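Local coordinates for protein 3-dehydroquinate dehydratase (Enterococcus faecalis, PDB 4PH6) that catalyses the cis-dehydration of 3-dehydroquinate to 3-dehydroshikimate through an imine intermediate, the third step of the chorismate pathway, at residues E98-F101 with A102-E106; S68-V71 with M72-G76. One frame throughout, in Å; residues are numbered along the deposited sequence.

Both contacts are local and lie on or at the end of helices of the (beta/alpha)8 barrel. Contact 2 comes first in the chain and covers the end of helix 61-73 and the turn that follows. Contact 1 spans most of the next helix, 97-110. Strand 80-83 follows the first helix and precedes the second. The contact centres are 21 Å apart and the nearest atoms about 7 Å, so the two do not touch. Each lies near a residue predicted to bind 3-dehydroquinate. The side chain of Tyr-100 in contact 1 is about 6 Å from that of Arg-85. The side chain of Ser-68 in contact 2 is about 4 Å from that of Trp-50.

Contact 1 of 2, residues E98-F101 with A102-E106; sequences ENYF and ALYHE
Tyr-100 and Tyr-104, one helical turn apart, share a water at their hydroxyl ends. The water lies 2.6 Å from Tyr-100 OH and 3.2 Å from Tyr-104 OH. It sits in the plane of the Tyr-100 ring, at its edge. Tyr-104 OH is also hydrogen-bonded to the backbone N of Phe-84, which fixes the far end of that ring. Tyr-100 OH has a further, weak bond to Glu-119 N. The backbone carries the i to i+4 bonds of an alpha-helix. Ala-102 N to Glu-98 O is 2.9 Å, and His-105 N to Phe-101 O is 3.0 Å. The bond from Tyr-104 N to Tyr-100 O is weak.

The two tyrosine rings meet obliquely, with planes at 58° and centroids 4.8 Å apart. CD2 of Tyr-104 lies over one face of the Tyr-100 ring, while Tyr-100 OH comes to the edge of the Tyr-104 ring, 3.2 Å from CE2. Tyr-100 has CG anti to the backbone N (chi1 177°), which puts its ring on the side of the carbonyl carbon, toward Tyr-104. One residue further on, CD2 of the His-105 ring lies 3.3 Å from Phe-101 O, at an oblique approach.

Leu-103 packs on Phe-61 and Val-64 of helix 61-73. Phe-101, Tyr-104 and His-105 pack on helix 124-136, so helix 97-110 touches both neighbouring helices. It links strands 80-83 and 115-119 in a beta-alpha-beta crossover of the barrel.

Contact 2 of 2, residues S68-V71 with M72-G76; sequences SQQV and MERLG
Arg-74 turns its side chain back along the helix and binds the backbone carbonyl of Gln-70. Its NH1 donates to Gln-70 O at 2.7 Å, with an N-H...O angle of 148°. The carbonyl oxygen lies at the edge of the guanidinium, close to its plane. The donor, in contrast, stands above the carbonyl plane. CG of Arg-74 is anti to the carbonyl carbon (chi1 -65°), and the chain is extended from CG to NE. The last torsion (chi4 78°) then swings the guanidinium so that NH1 reaches the oxygen. On the way CD passes 3.4 Å from the same Gln-70 O, and NH1 ends 3.5 Å from Gln-70 CB.

Glu-73 also runs back over the preceding turn. Its CG lies 3.2 Å from Gln-69 O, the acceptor of its own backbone N. Leu-75 places CG 3.3 Å from Val-71 O and 4.3 Å from Val-71 CG1. Met-72 bends at chi2 and chi3, turning its sulfur end from residues 68-71; the side chain packs on Lys-10, Ala-112 and Asp-114.

Met-72 N and Glu-73 N bond four residues back, to Ser-68 O and Gln-69 O. Arg-74 N bonds only three back, to Val-71 O at 3.2 Å, so NH1 gives Gln-70 O a donor at this C-terminal end. Leu-75 N likewise bonds to Met-72 O. Gly-76 is the first residue to leave helical angles, with positive phi.

Gln-70, Val-71, Arg-74 and Leu-75 pack on helix 30-40. Val-71, Met-72 and Leu-75 also touch Leu-80 of strand 80-83, and Leu-75 reaches Val-48 of strand 47-51. The end of helix 61-73 thus lies against both strands of its own beta-alpha-beta unit.

Contact 1 of 2, residues E98-F101 with A102-E106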
loop_
_atom_site.group_PDB
_atom_site.type_symbol
_atom_site.label_atom_id
_atom_site.label_comp_id
_atom_site.label_asym_id
_atom_site.label_seq_id
_atom_site.Cartn_x
_atom_site.Cartn_y
_atom_site.Cartn_z
ATOM N N GLU A 98 -14.682 -28.834 -22.853
ATOM C CA GLU A 98 -15.328 -30.084 -22.433
ATOM C C GLU A 98 -14.555 -30.767 -21.307
ATOM O O GLU A 98 -15.149 -31.219 -20.330
ATOM C CB GLU A 98 -15.477 -31.041 -23.624
ATOM C CG GLU A 98 -16.049 -32.423 -23.295
ATOM C CD GLU A 98 -15.881 -33.403 -24.454
ATOM O OE1 GLU A 98 -15.045 -33.112 -25.338
ATOM O OE2 GLU A 98 -16.574 -34.448 -24.491
ATOM N N ASN A 99 -13.230 -30.829 -21.444
ATOM C CA ASN A 99 -12.374 -31.375 -20.394
ATOM C C ASN A 99 -12.369 -30.487 -19.148
ATOM O O ASN A 99 -12.277 -30.975 -18.024
ATOM C CB ASN A 99 -10.946 -31.569 -20.902
ATOM C CG ASN A 99 -10.783 -32.857 -21.698
ATOM O OD1 ASN A 99 -11.504 -33.823 -21.478
ATOM N ND2 ASN A 99 -9.830 -32.871 -22.625
ATOM N N TYR A 100 -12.475 -29.182 -19.355
ATOM C CA TYR A 100 -12.543 -28.258 -18.249
ATOM C C TYR A 100 -13.759 -28.585 -17.382
ATOM O O TYR A 100 -13.630 -28.824 -16.177
ATOM C CB TYR A 100 -12.595 -26.817 -18.756
ATOM C CG TYR A 100 -12.735 -25.778 -17.669
ATOM C CD1 TYR A 100 -11.633 -25.362 -16.932
ATOM C CD2 TYR A 100 -13.965 -25.189 -17.394
ATOM C CE1 TYR A 100 -11.758 -24.397 -15.932
ATOM C CE2 TYR A 100 -14.096 -24.225 -16.404
ATOM C CZ TYR A 100 -12.988 -23.831 -15.679
ATOM O OH TYR A 100 -13.116 -22.872 -14.693
ATOM N N PHE A 101 -14.936 -28.641 -17.994
ATOM C CA PHE A 101 -16.150 -28.896 -17.223
ATOM C C PHE A 101 -16.284 -30.350 -16.759
ATOM O O PHE A 101 -16.841 -30.605 -15.689
ATOM C CB PHE A 101 -17.379 -28.475 -18.030
ATOM C CG PHE A 101 -17.547 -26.993 -18.103
ATOM C CD1 PHE A 101 -18.016 -26.290 -17.014
ATOM C CD2 PHE A 101 -17.207 -26.295 -19.250
ATOM C CE1 PHE A 101 -18.171 -24.928 -17.072
ATOM C CE2 PHE A 101 -17.360 -24.940 -19.311
ATOM C CZ PHE A 101 -17.844 -24.250 -18.222
ATOM N N ALA A 102 -15.770 -31.293 -17.539
ATOM C CA ALA A 102 -15.834 -32.708 -17.153
ATOM C C ALA A 102 -15.003 -32.995 -15.887
ATOM O O ALA A 102 -15.433 -33.748 -14.999
ATOM C CB ALA A 102 -15.372 -33.587 -18.305
ATOM N N LEU A 103 -13.822 -32.382 -15.812
ATOM C CA LEU A 103 -12.937 -32.513 -14.649
ATOM C C LEU A 103 -13.595 -31.994 -13.377
ATOM O O LEU A 103 -13.584 -32.660 -12.340
ATOM C CB LEU A 103 -11.629 -31.760 -14.876
ATOM C CG LEU A 103 -10.612 -31.757 -13.722
ATOM C CD1 LEU A 103 -10.458 -33.121 -13.053
ATOM C CD2 LEU A 103 -9.258 -31.262 -14.212
ATOM N N TYR A 104 -14.146 -30.789 -13.465
ATOM C CA TYR A 104 -14.808 -30.166 -12.329
ATOM C C TYR A 104 -16.029 -30.973 -11.862
ATOM O O TYR A 104 -16.217 -31.170 -10.659
ATOM C CB TYR A 104 -15.223 -28.735 -12.683
ATOM C CG TYR A 104 -14.132 -27.689 -12.511
ATOM C CD1 TYR A 104 -12.904 -28.006 -11.935
ATOM C CD2 TYR A 104 -14.350 -26.371 -12.896
ATOM C CE1 TYR A 104 -11.924 -27.037 -11.762
ATOM C CE2 TYR A 104 -13.384 -25.404 -12.732
ATOM C CZ TYR A 104 -12.176 -25.734 -12.160
ATOM O OH TYR A 104 -11.219 -24.751 -12.002
ATOM N N HIS A 105 -16.855 -31.430 -12.805
ATOM C CA HIS A 105 -18.016 -32.253 -12.473
ATOM C C HIS A 105 -17.574 -33.504 -11.701
ATOM O O HIS A 105 -18.209 -33.883 -10.714
ATOM C CB HIS A 105 -18.804 -32.649 -13.733
ATOM C CG HIS A 105 -19.884 -31.683 -14.117
ATOM N ND1 HIS A 105 -20.953 -31.383 -13.292
ATOM C CD2 HIS A 105 -20.085 -30.972 -15.256
ATOM C CE1 HIS A 105 -21.742 -30.512 -13.894
ATOM N NE2 HIS A 105 -21.245 -30.252 -15.087
ATOM N N GLU A 106 -16.474 -34.119 -12.130
ATOM C CA GLU A 106 -15.937 -35.292 -11.447
ATOM C C GLU A 106 -15.422 -35.010 -10.032
ATOM O O GLU A 106 -15.661 -35.798 -9.117
ATOM C CB GLU A 106 -14.809 -35.923 -12.263
ATOM C CG GLU A 106 -15.310 -36.875 -13.319
ATOM C CD GLU A 106 -16.236 -37.940 -12.751
ATOM O OE1 GLU A 106 -17.469 -37.792 -12.906
ATOM O OE2 GLU A 106 -15.737 -38.924 -12.162
HETATM O O HOH W 1 -11.262 -21.825 -13.280
#

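Contact 2 of 2, residues S68-V71 with M72-G76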
loop_
_atom_site.group_PDB
_atom_site.type_symbol
_atom_site.label_atom_id
_atom_site.label_comp_id
_atom_site.label_asym_id
_atom_site.label_seq_id
_atom_site.Cartn_x
_atom_site.Cartn_y
_atom_site.Cartn_z
ATOM N N SER A 68 -6.928 -35.559 -4.728
ATOM C CA SER A 68 -7.555 -34.473 -3.973
ATOM C C SER A 68 -7.917 -34.953 -2.564
ATOM O O SER A 68 -7.856 -34.182 -1.607
ATOM C CB SER A 68 -8.789 -33.932 -4.689
ATOM O OG SER A 68 -9.857 -34.858 -4.662
ATOM N N GLN A 69 -8.261 -36.233 -2.446
ATOM C CA GLN A 69 -8.567 -36.838 -1.153
ATOM C C GLN A 69 -7.345 -36.876 -0.232
ATOM O O GLN A 69 -7.422 -36.495 0.938
ATOM C CB GLN A 69 -9.122 -38.251 -1.348
ATOM C CG GLN A 69 -10.628 -38.295 -1.471
ATOM C CD GLN A 69 -11.330 -37.753 -0.226
ATOM O OE1 GLN A 69 -10.816 -37.857 0.895
ATOM N NE2 GLN A 69 -12.516 -37.195 -0.417
ATOM N N GLN A 70 -6.218 -37.317 -0.781
ATOM C CA GLN A 70 -4.954 -37.381 -0.057
ATOM C C GLN A 70 -4.396 -36.005 0.339
ATOM O O GLN A 70 -3.741 -35.861 1.379
ATOM C CB GLN A 70 -3.949 -38.137 -0.908
ATOM C CG GLN A 70 -4.430 -39.541 -1.245
ATOM C CD GLN A 70 -3.591 -40.210 -2.301
ATOM O OE1 GLN A 70 -3.207 -39.590 -3.289
ATOM N NE2 GLN A 70 -3.293 -41.489 -2.095
ATOM N N VAL A 71 -4.649 -35.006 -0.501
ATOM C CA VAL A 71 -4.278 -33.630 -0.205
ATOM C C VAL A 71 -5.083 -33.099 0.976
ATOM O O VAL A 71 -4.523 -32.540 1.915
ATOM C CB VAL A 71 -4.499 -32.717 -1.427
ATOM C CG1 VAL A 71 -4.657 -31.272 -0.998
ATOM C CG2 VAL A 71 -3.363 -32.873 -2.406
ATOM N N MET A 72 -6.398 -33.304 0.930
ATOM C CA MET A 72 -7.287 -32.891 2.017
ATOM C C MET A 72 -6.913 -33.507 3.364
ATOM O O MET A 72 -6.948 -32.833 4.399
ATOM C CB MET A 72 -8.728 -33.252 1.681
ATOM C CG MET A 72 -9.706 -32.922 2.778
ATOM S SD MET A 72 -9.982 -31.156 2.816
ATOM C CE MET A 72 -10.858 -30.924 1.257
ATOM N N GLU A 73 -6.560 -34.790 3.350
ATOM C CA GLU A 73 -6.224 -35.498 4.583
ATOM C C GLU A 73 -5.042 -34.874 5.305
ATOM O O GLU A 73 -4.961 -34.961 6.535
ATOM C CB GLU A 73 -5.923 -36.969 4.306
ATOM C CG GLU A 73 -7.114 -37.761 3.832
ATOM C CD GLU A 73 -6.770 -39.218 3.617
ATOM O OE1 GLU A 73 -5.594 -39.506 3.304
ATOM O OE2 GLU A 73 -7.671 -40.075 3.779
ATOM N N ARG A 74 -4.141 -34.249 4.542
ATOM C CA ARG A 74 -2.930 -33.622 5.088
ATOM C C ARG A 74 -3.073 -32.113 5.375
ATOM O O ARG A 74 -2.094 -31.457 5.720
ATOM C CB ARG A 74 -1.749 -33.832 4.119
ATOM C CG ARG A 74 -1.303 -35.284 3.925
ATOM C CD ARG A 74 -0.566 -35.484 2.592
ATOM N NE ARG A 74 0.008 -36.827 2.464
ATOM C CZ ARG A 74 -0.686 -37.925 2.158
ATOM N NH1 ARG A 74 -2.003 -37.868 1.958
ATOM N NH2 ARG A 74 -0.061 -39.096 2.065
ATOM N N LEU A 75 -4.266 -31.543 5.219
ATOM C CA LEU A 75 -4.374 -30.080 5.282
ATOM C C LEU A 75 -4.599 -29.505 6.673
ATOM O O LEU A 75 -4.756 -28.307 6.805
ATOM C CB LEU A 75 -5.488 -29.586 4.361
ATOM C CG LEU A 75 -5.061 -29.411 2.905
ATOM C CD1 LEU A 75 -6.071 -28.580 2.147
ATOM C CD2 LEU A 75 -3.700 -28.747 2.822
ATOM N N GLY A 76 -4.621 -30.348 7.703
ATOM C CA GLY A 76 -4.806 -29.887 9.072
ATOM C C GLY A 76 -6.052 -29.032 9.272
ATOM O O GLY A 76 -6.066 -28.116 10.106
#